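Local coordinates for putative sugar binding protein (Bacteroides vulgatus ATCC 8482, PDB 3KEZ) that probably binds sugars at the cell outer membrane as a calcium-containing member of the SusD family of nutrient-binding proteins, at residues S79-Y84 and I438-P443; Y68-T73 and W433-I438. All blocks are in the same frame, centred on the assembly; numbering follows the deposited sequence. Where two conformers were deposited one is given.

Contact 1. Residues S79-Y84 and I438-P443; sequences SSHWSY and ILLPIP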
ATOM      1  N   SER A  79     -15.981   8.479   4.480  1.00 12.57           N
ATOM      2  CA  SER A  79     -16.577   7.142   4.455  1.00 11.86           C
ATOM      3  C   SER A  79     -16.088   6.212   3.349  1.00 12.16           C
ATOM      4  O   SER A  79     -16.398   5.036   3.390  1.00 11.44           O
ATOM      5  CB  SER A  79     -18.107   7.224   4.369  1.00 14.13           C
ATOM      6  OG  SER A  79     -18.493   7.828   3.155  1.00 11.80           O
ATOM      7  N   SER A  80     -15.334   6.727   2.374  1.00 12.65           N
ATOM      8  CA  SER A  80     -14.934   5.982   1.180  1.00 11.86           C
ATOM      9  C   SER A  80     -14.039   4.774   1.468  1.00 12.50           C
ATOM     10  O   SER A  80     -14.180   3.756   0.835  1.00 10.52           O
ATOM     11  CB  SER A  80     -14.181   6.904   0.219  1.00 14.64           C
ATOM     12  OG  SER A  80     -13.267   7.757   0.949  1.00 11.92           O
ATOM     13  N   HIS A  81     -13.100   4.927   2.403  1.00  9.99           N
ATOM     14  CA  HIS A  81     -12.193   3.847   2.732  1.00 13.97           C
ATOM     15  C   HIS A  81     -13.038   2.665   3.163  1.00 13.45           C
ATOM     16  O   HIS A  81     -12.854   1.570   2.675  1.00 12.17           O
ATOM     17  CB  HIS A  81     -11.229   4.225   3.862  1.00 12.76           C
ATOM     18  CG  HIS A  81     -10.575   5.569   3.694  1.00  8.68           C
ATOM     19  ND1 HIS A  81     -11.236   6.770   3.909  1.00 13.39           N
ATOM     20  CD2 HIS A  81      -9.301   5.893   3.375  1.00  7.38           C
ATOM     21  CE1 HIS A  81     -10.394   7.767   3.711  1.00 12.45           C
ATOM     22  NE2 HIS A  81      -9.211   7.262   3.389  1.00  9.67           N
ATOM     23  N   TRP A  82     -13.949   2.922   4.097  1.00 12.54           N
ATOM     24  CA  TRP A  82     -14.842   1.899   4.629  1.00 12.53           C
ATOM     25  C   TRP A  82     -15.727   1.227   3.549  1.00 11.57           C
ATOM     26  O   TRP A  82     -15.693  -0.022   3.364  1.00  9.99           O
ATOM     27  CB  TRP A  82     -15.682   2.576   5.725  1.00 12.50           C
ATOM     28  CG  TRP A  82     -16.543   1.665   6.517  1.00 11.67           C
ATOM     29  CD1 TRP A  82     -17.820   1.316   6.247  1.00 13.23           C
ATOM     30  CD2 TRP A  82     -16.183   0.996   7.743  1.00 11.44           C
ATOM     31  NE1 TRP A  82     -18.295   0.463   7.226  1.00 11.01           N
ATOM     32  CE2 TRP A  82     -17.302   0.248   8.151  1.00 15.06           C
ATOM     33  CE3 TRP A  82     -15.008   0.932   8.508  1.00 15.48           C
ATOM     34  CZ2 TRP A  82     -17.296  -0.543   9.325  1.00 16.76           C
ATOM     35  CZ3 TRP A  82     -15.011   0.167   9.676  1.00 16.84           C
ATOM     36  CH2 TRP A  82     -16.151  -0.566  10.064  1.00 15.48           C
ATOM     37  N   SER A  83     -16.470   2.077   2.819  1.00 11.66           N
ATOM     38  CA  SER A  83     -17.435   1.612   1.817  0.50 10.72           C
ATOM     39  C   SER A  83     -16.779   0.878   0.660  1.00 11.45           C
ATOM     40  O   SER A  83     -17.245  -0.179   0.280  1.00  7.26           O
ATOM     41  CB  SER A  83     -18.360   2.744   1.309  0.50 11.51           C
ATOM     42  OG  SER A  83     -17.703   3.995   1.146  0.50 15.65           O
ATOM     43  N   TYR A  84     -15.673   1.420   0.133  1.00  9.55           N
ATOM     44  CA  TYR A  84     -15.005   0.809  -0.992  1.00 11.41           C
ATOM     45  C   TYR A  84     -14.378  -0.546  -0.621  1.00 10.99           C
ATOM     46  O   TYR A  84     -14.555  -1.536  -1.332  1.00  9.63           O
ATOM     47  CB  TYR A  84     -13.952   1.756  -1.593  1.00 12.21           C
ATOM     48  CG  TYR A  84     -14.523   2.680  -2.636  1.00 14.08           C
ATOM     49  CD1 TYR A  84     -15.345   3.722  -2.269  1.00 18.41           C
ATOM     50  CD2 TYR A  84     -14.256   2.487  -4.013  1.00 18.20           C
ATOM     51  CE1 TYR A  84     -15.910   4.556  -3.212  1.00 17.30           C
ATOM     52  CE2 TYR A  84     -14.836   3.324  -4.983  1.00 16.90           C
ATOM     53  CZ  TYR A  84     -15.641   4.373  -4.561  1.00 19.94           C
ATOM     54  OH  TYR A  84     -16.240   5.235  -5.474  1.00 24.71           O
ATOM     55  N   ILE A 438      -4.328   8.652  14.755  1.00 14.07           N
ATOM     56  CA  ILE A 438      -3.676   7.840  13.732  1.00 12.20           C
ATOM     57  C   ILE A 438      -4.682   6.863  13.101  1.00 13.78           C
ATOM     58  O   ILE A 438      -4.402   6.277  12.047  1.00 10.21           O
ATOM     59  CB  ILE A 438      -2.453   6.993  14.208  1.00 14.21           C
ATOM     60  CG1 ILE A 438      -2.842   6.162  15.428  1.00 22.04           C
ATOM     61  CG2 ILE A 438      -1.201   7.841  14.357  1.00 14.54           C
ATOM     62  CD1 ILE A 438      -2.069   4.906  15.549  1.00 24.89           C
ATOM     63  N   LEU A 439      -5.829   6.673  13.774  1.00 12.45           N
ATOM     64  CA  LEU A 439      -6.974   5.923  13.244  1.00 12.11           C
ATOM     65  C   LEU A 439      -8.044   6.878  12.711  1.00 12.76           C
ATOM     66  O   LEU A 439      -8.394   7.843  13.386  1.00 11.03           O
ATOM     67  CB  LEU A 439      -7.630   5.060  14.343  1.00  9.39           C
ATOM     68  CG  LEU A 439      -6.662   4.223  15.160  1.00 11.85           C
ATOM     69  CD1 LEU A 439      -7.399   3.372  16.183  1.00  3.85           C
ATOM     70  CD2 LEU A 439      -5.748   3.342  14.240  1.00  6.53           C
ATOM     71  N   LEU A 440      -8.573   6.613  11.511  1.00 11.89           N
ATOM     72  CA  LEU A 440      -9.778   7.342  11.085  1.00 11.99           C
ATOM     73  C   LEU A 440     -10.917   6.952  12.037  1.00 13.40           C
ATOM     74  O   LEU A 440     -10.969   5.814  12.546  1.00 13.79           O
ATOM     75  CB  LEU A 440     -10.175   7.069   9.607  1.00 11.00           C
ATOM     76  CG  LEU A 440      -9.321   7.644   8.459  1.00 15.67           C
ATOM     77  CD1 LEU A 440      -9.874   7.273   7.075  1.00 13.27           C
ATOM     78  CD2 LEU A 440      -9.177   9.155   8.546  1.00 19.72           C
ATOM     79  N   PRO A 441     -11.817   7.907  12.313  1.00 11.88           N
ATOM     80  CA  PRO A 441     -12.978   7.503  13.068  1.00 11.70           C
ATOM     81  C   PRO A 441     -13.889   6.613  12.222  1.00 10.76           C
ATOM     82  O   PRO A 441     -13.840   6.661  10.967  1.00 11.09           O
ATOM     83  CB  PRO A 441     -13.646   8.835  13.416  1.00 11.80           C
ATOM     84  CG  PRO A 441     -13.258   9.766  12.258  1.00 11.88           C
ATOM     85  CD  PRO A 441     -11.941   9.271  11.736  1.00 11.18           C
ATOM     86  N   ILE A 442     -14.715   5.802  12.879  1.00 11.49           N
ATOM     87  CA  ILE A 442     -15.706   4.982  12.155  1.00 10.32           C
ATOM     88  C   ILE A 442     -16.654   5.960  11.467  1.00 11.96           C
ATOM     89  O   ILE A 442     -17.045   6.951  12.079  1.00 11.52           O
ATOM     90  CB  ILE A 442     -16.450   3.993  13.074  1.00  9.18           C
ATOM     91  CG1 ILE A 442     -15.486   3.026  13.770  1.00 10.51           C
ATOM     92  CG2 ILE A 442     -17.451   3.164  12.264  1.00  9.64           C
ATOM     93  CD1 ILE A 442     -14.600   2.158  12.823  1.00  4.25           C
ATOM     94  N   PRO A 443     -16.974   5.741  10.164  1.00 11.30           N
ATOM     95  CA  PRO A 443     -17.799   6.761   9.524  1.00 13.79           C
ATOM     96  C   PRO A 443     -19.196   6.857  10.114  1.00 13.16           C
ATOM     97  O   PRO A 443     -19.799   5.834  10.457  1.00 17.13           O
ATOM     98  CB  PRO A 443     -17.898   6.306   8.070  1.00 13.77           C
ATOM     99  CG  PRO A 443     -16.872   5.238   7.895  1.00 13.26           C
ATOM    100  CD  PRO A 443     -16.271   4.893   9.183  1.00 14.03           C
TER

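Contact 2. Residues Y68-T73 and W433-I438; sequences YRFNFT and WNFHKI. With PO4 (phosphate ion), chain D.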
ATOM      1  N   TYR A  68      -3.381  15.106   6.621  1.00 13.52           N
ATOM      2  CA  TYR A  68      -2.093  15.661   7.135  1.00 12.05           C
ATOM      3  C   TYR A  68      -2.266  16.359   8.499  1.00 12.06           C
ATOM      4  O   TYR A  68      -1.431  16.202   9.413  1.00 13.24           O
ATOM      5  CB  TYR A  68      -1.476  16.626   6.095  1.00 10.61           C
ATOM      6  CG  TYR A  68      -0.415  17.539   6.627  1.00  6.76           C
ATOM      7  CD1 TYR A  68       0.804  17.046   7.030  1.00  8.69           C
ATOM      8  CD2 TYR A  68      -0.624  18.921   6.716  1.00  8.56           C
ATOM      9  CE1 TYR A  68       1.790  17.889   7.556  1.00 10.07           C
ATOM     10  CE2 TYR A  68       0.355  19.769   7.223  1.00 10.71           C
ATOM     11  CZ  TYR A  68       1.548  19.250   7.656  1.00 11.79           C
ATOM     12  OH  TYR A  68       2.542  20.077   8.165  1.00 11.91           O
ATOM     13  N   ARG A  69      -3.337  17.133   8.638  1.00  8.21           N
ATOM     14  CA  ARG A  69      -3.583  17.905   9.836  1.00 11.33           C
ATOM     15  C   ARG A  69      -4.281  17.117  10.951  1.00 11.54           C
ATOM     16  O   ARG A  69      -4.506  17.669  12.051  1.00 15.36           O
ATOM     17  CB  ARG A  69      -4.411  19.174   9.513  1.00 12.07           C
ATOM     18  CG  ARG A  69      -3.659  20.202   8.712  1.00 18.63           C
ATOM     19  CD  ARG A  69      -4.449  21.447   8.385  1.00 21.04           C
ATOM     20  NE  ARG A  69      -5.052  22.047   9.574  1.00 26.49           N
ATOM     21  CZ  ARG A  69      -6.334  22.385   9.725  1.00 30.97           C
ATOM     22  NH1 ARG A  69      -7.223  22.226   8.752  1.00 27.01           N
ATOM     23  NH2 ARG A  69      -6.736  22.915  10.882  1.00 40.87           N
ATOM     24  N   PHE A  70      -4.621  15.861  10.675  1.00 11.66           N
ATOM     25  CA  PHE A  70      -5.464  15.057  11.541  1.00 13.24           C
ATOM     26  C   PHE A  70      -6.676  15.850  12.001  1.00 14.01           C
ATOM     27  O   PHE A  70      -6.934  15.976  13.199  1.00 16.25           O
ATOM     28  CB  PHE A  70      -4.662  14.563  12.744  1.00 10.73           C
ATOM     29  CG  PHE A  70      -3.521  13.722  12.364  1.00 11.33           C
ATOM     30  CD1 PHE A  70      -3.710  12.372  12.082  1.00 12.94           C
ATOM     31  CD2 PHE A  70      -2.246  14.265  12.244  1.00 10.29           C
ATOM     32  CE1 PHE A  70      -2.648  11.590  11.729  1.00 13.74           C
ATOM     33  CE2 PHE A  70      -1.188  13.487  11.872  1.00  5.88           C
ATOM     34  CZ  PHE A  70      -1.385  12.141  11.631  1.00  6.81           C
ATOM     35  N   ASN A  71      -7.407  16.386  11.036  1.00 13.69           N
ATOM     36  CA  ASN A  71      -8.477  17.326  11.297  1.00 13.07           C
ATOM     37  C   ASN A  71      -9.860  16.697  11.257  1.00 14.15           C
ATOM     38  O   ASN A  71     -10.847  17.422  11.290  1.00 16.32           O
ATOM     39  CB  ASN A  71      -8.421  18.456  10.248  1.00 12.65           C
ATOM     40  CG  ASN A  71      -9.154  19.688  10.680  1.00 16.19           C
ATOM     41  OD1 ASN A  71      -9.043  20.098  11.828  1.00 18.22           O
ATOM     42  ND2 ASN A  71      -9.904  20.306   9.756  1.00 12.99           N
ATOM     43  N   PHE A  72      -9.979  15.378  11.142  1.00 13.92           N
ATOM     44  CA  PHE A  72     -11.323  14.774  11.058  1.00 15.84           C
ATOM     45  C   PHE A  72     -11.947  14.520  12.425  1.00 16.18           C
ATOM     46  O   PHE A  72     -11.238  14.298  13.431  1.00 17.69           O
ATOM     47  CB  PHE A  72     -11.342  13.463  10.257  1.00 16.15           C
ATOM     48  CG  PHE A  72     -11.095  13.634   8.765  1.00 15.72           C
ATOM     49  CD1 PHE A  72     -11.956  14.369   7.982  1.00 17.94           C
ATOM     50  CD2 PHE A  72     -10.012  13.027   8.166  1.00 17.67           C
ATOM     51  CE1 PHE A  72     -11.739  14.508   6.611  1.00 20.98           C
ATOM     52  CE2 PHE A  72      -9.796  13.161   6.811  1.00 12.93           C
ATOM     53  CZ  PHE A  72     -10.661  13.902   6.033  1.00 14.23           C
ATOM     54  N   THR A  73     -13.276  14.566  12.447  1.00 14.25           N
ATOM     55  CA  THR A  73     -14.078  14.281  13.633  0.60 13.43           C
ATOM     56  C   THR A  73     -15.005  13.132  13.309  1.00 13.10           C
ATOM     57  O   THR A  73     -15.164  12.761  12.143  1.00 12.43           O
ATOM     58  CB  THR A  73     -15.042  15.437  14.045  0.60 13.21           C
ATOM     59  OG1 THR A  73     -16.139  15.486  13.128  0.60  3.67           O
ATOM     60  CG2 THR A  73     -14.347  16.797  14.111  0.60 14.90           C
ATOM     61  N   TRP A 433       1.721   5.362  18.624  1.00 11.33           N
ATOM     62  CA  TRP A 433       0.502   4.549  18.603  1.00 10.23           C
ATOM     63  C   TRP A 433      -0.494   4.839  19.731  1.00 11.66           C
ATOM     64  O   TRP A 433      -1.551   4.202  19.791  1.00  9.86           O
ATOM     65  CB  TRP A 433       0.842   3.058  18.491  1.00 11.98           C
ATOM     66  CG  TRP A 433       1.649   2.450  19.644  1.00 12.24           C
ATOM     67  CD1 TRP A 433       1.700   2.866  20.953  1.00  7.20           C
ATOM     68  CD2 TRP A 433       2.449   1.273  19.570  1.00  9.08           C
ATOM     69  NE1 TRP A 433       2.523   2.036  21.689  1.00  9.04           N
ATOM     70  CE2 TRP A 433       2.998   1.053  20.852  1.00  7.03           C
ATOM     71  CE3 TRP A 433       2.783   0.399  18.531  1.00  7.45           C
ATOM     72  CZ2 TRP A 433       3.835  -0.013  21.113  1.00 10.24           C
ATOM     73  CZ3 TRP A 433       3.601  -0.663  18.795  1.00  3.78           C
ATOM     74  CH2 TRP A 433       4.128  -0.862  20.063  1.00  6.54           C
ATOM     75  N   ASN A 434      -0.189   5.832  20.575  1.00  8.49           N
ATOM     76  CA  ASN A 434      -1.137   6.285  21.572  1.00 10.77           C
ATOM     77  C   ASN A 434      -1.959   7.444  21.053  1.00 12.82           C
ATOM     78  O   ASN A 434      -2.873   7.856  21.723  1.00 13.22           O
ATOM     79  CB  ASN A 434      -0.439   6.658  22.881  1.00 10.72           C
ATOM     80  CG  ASN A 434       0.246   5.471  23.519  1.00 13.14           C
ATOM     81  OD1 ASN A 434      -0.415   4.508  23.868  1.00 10.59           O
ATOM     82  ND2 ASN A 434       1.579   5.516  23.634  1.00  9.07           N
ATOM     83  N   PHE A 435      -1.614   7.991  19.886  1.00 10.33           N
ATOM     84  CA  PHE A 435      -2.338   9.160  19.362  1.00 12.46           C
ATOM     85  C   PHE A 435      -3.627   8.641  18.711  1.00 10.81           C
ATOM     86  O   PHE A 435      -3.574   7.821  17.795  1.00  9.35           O
ATOM     87  CB  PHE A 435      -1.454   9.866  18.344  1.00 14.25           C
ATOM     88  CG  PHE A 435      -2.078  11.042  17.655  1.00  9.80           C
ATOM     89  CD1 PHE A 435      -2.848  11.966  18.342  1.00 10.44           C
ATOM     90  CD2 PHE A 435      -1.818  11.248  16.304  1.00 13.36           C
ATOM     91  CE1 PHE A 435      -3.376  13.073  17.677  1.00 11.05           C
ATOM     92  CE2 PHE A 435      -2.331  12.345  15.637  1.00 16.75           C
ATOM     93  CZ  PHE A 435      -3.094  13.265  16.326  1.00 12.24           C
ATOM     94  N   HIS A 436      -4.775   9.114  19.182  1.00  7.80           N
ATOM     95  CA  HIS A 436      -6.044   8.505  18.794  1.00 10.95           C
ATOM     96  C   HIS A 436      -6.390   8.798  17.371  1.00 12.97           C
ATOM     97  O   HIS A 436      -7.153   8.050  16.757  1.00 16.02           O
ATOM     98  CB  HIS A 436      -7.165   8.909  19.723  1.00 10.64           C
ATOM     99  CG  HIS A 436      -7.703  10.296  19.495  1.00 13.71           C
ATOM    100  ND1 HIS A 436      -7.054  11.426  19.943  1.00 13.62           N
ATOM    101  CD2 HIS A 436      -8.860  10.727  18.928  1.00 16.17           C
ATOM    102  CE1 HIS A 436      -7.778  12.497  19.651  1.00 21.37           C
ATOM    103  NE2 HIS A 436      -8.879  12.104  19.032  1.00 14.11           N
ATOM    104  N   LYS A 437      -5.769   9.828  16.798  1.00 11.41           N
ATOM    105  CA  LYS A 437      -6.102  10.228  15.435  1.00 11.32           C
ATOM    106  C   LYS A 437      -5.240   9.560  14.380  1.00 11.71           C
ATOM    107  O   LYS A 437      -5.439   9.824  13.211  1.00  8.84           O
ATOM    108  CB  LYS A 437      -6.098  11.750  15.265  1.00  9.63           C
ATOM    109  CG  LYS A 437      -7.034  12.423  16.235  1.00 10.11           C
ATOM    110  CD  LYS A 437      -7.338  13.903  15.930  1.00 20.85           C
ATOM    111  CE  LYS A 437      -8.637  14.040  15.105  1.00 27.30           C
ATOM    112  NZ  LYS A 437      -9.024  15.468  14.816  1.00 29.45           N
ATOM    113  N   ILE A 438      -4.328   8.652  14.755  1.00 14.07           N
ATOM    114  CA  ILE A 438      -3.676   7.840  13.732  1.00 12.20           C
ATOM    115  C   ILE A 438      -4.682   6.863  13.101  1.00 13.78           C
ATOM    116  O   ILE A 438      -4.402   6.277  12.047  1.00 10.21           O
ATOM    117  CB  ILE A 438      -2.453   6.993  14.208  1.00 14.21           C
ATOM    118  CG1 ILE A 438      -2.842   6.162  15.428  1.00 22.04           C
ATOM    119  CG2 ILE A 438      -1.201   7.841  14.357  1.00 14.54           C
ATOM    120  CD1 ILE A 438      -2.069   4.906  15.549  1.00 24.89           C
TER
HETATM  121  P   PO4 D   1      -4.268  11.212  22.570  1.00 39.28           P
HETATM  122  O1  PO4 D   1      -5.317  10.643  23.473  1.00 38.03           O
HETATM  123  O2  PO4 D   1      -4.020  12.677  22.809  1.00 43.07           O
HETATM  124  O3  PO4 D   1      -2.954  10.488  22.825  1.00 44.72           O
HETATM  125  O4  PO4 D   1      -4.772  11.025  21.166  1.00 24.95           O

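Contact 1. Residues S79-Y84 and I438-P443
L440 drives one of its two methyls straight down onto the imidazole of H81: CD1 sits 3.5 Å from the ring centroid and only 16° off the ring normal, a CH-pi contact over the face. The methyl is displaced a little toward the rim, on the CE1 and ND1 side, and the leucine side chain as a whole meets the histidine at about a right angle. H81 is brought there by its first torsion, which sets CG anti to the carbonyl carbon and beside the backbone N (chi1 -47°). W82 takes a different first torsion. With its CG anti to the backbone N (chi1 -173°), the indole swings to a second part of the loop and meets two aliphatic groups, both obliquely. P443 lies against its root, CG 3.6 Å from W82 CB, while the tip of I442 reaches the far benzene end, CD1 3.7 Å from W82 CZ3. All this takes place at the start of helix 80-96, consistent with the TPR-like helical scaffold of SusD proteins; the polyproline II-like run 440-443 comes from near the C-terminus and packs across that helix start. P443 is itself the N-cap residue of helix 444-449, so two helix beginnings are brought together here, and the proline ring also rests on S79, CB to CB 3.8 Å. No hydrogen bond joins the segments; I442 N bonds instead to Q455 OE1 and L440 O to N456 ND2. S79 O takes both the backbone N and the hydroxyl of S83, the latter from above the carbonyl plane. Helix 109-134 closes in behind, F134 meeting the W82 indole edge-to-face and L130 touching it, while I133 and F134 pack on L440.

Contact 2. Residues Y68-T73 and W433-I438
F435 points the edge of its ring into the face of F70, a T-shaped pair with centroids 5.1 Å apart and planes at 75°. F435 CE2 stands over the middle of the F70 ring. The backbone at F70, with its positive phi, ends helix 65-68 in a Schellman motif. This joins two loops of the SusD-family fold, one from each end of the chain. Next along, H436 starts away from the facing loop, and its backbone N and ND1 both donate to O4 of a phosphate, probably from the crystallisation liquor, the ND1 bond being 2.6 Å long and the phosphate oxygen lying in the plane of the imidazole. K437 then comes back across, its CB over the F435 ring and near F70 CB. A bend at chi3 (94°) turns its ammonium to the backbone of the facing loop, where NZ lies 2.7 Å from F70 O and 2.9 Å from F72 O, tilted out of both carbonyl planes. Cut back to an alanine, K437 would lose its ammonium, and the F70 and F72 carbonyls would probably be left without the donor they share, the two loops without this tie. I438 N, last in order, bonds back to F435 O at 3.2 Å.

Both contacts draw on one continuous run near the C-terminus, 433-443, and I438 belongs to both; the N-terminal partners, 68-73 and 79-84, likewise follow each other closely. Their centres are 13 Å apart and they touch directly: L440 CD2 is 4.0 Å from F72 CD2, and P441 CG is 3.6 Å from T73 O. Contact 2 is partly buried and tied by a lysine, whereas contact 1 is buried and apolar between its segments. Y47, from helix 43-50, reaches the seam, hydrogen-bonding through its OH to I438 O and touching L440. Contacts 1 and 2 both lie away from the calcium site of N261, Q322, E325, D329 and N331.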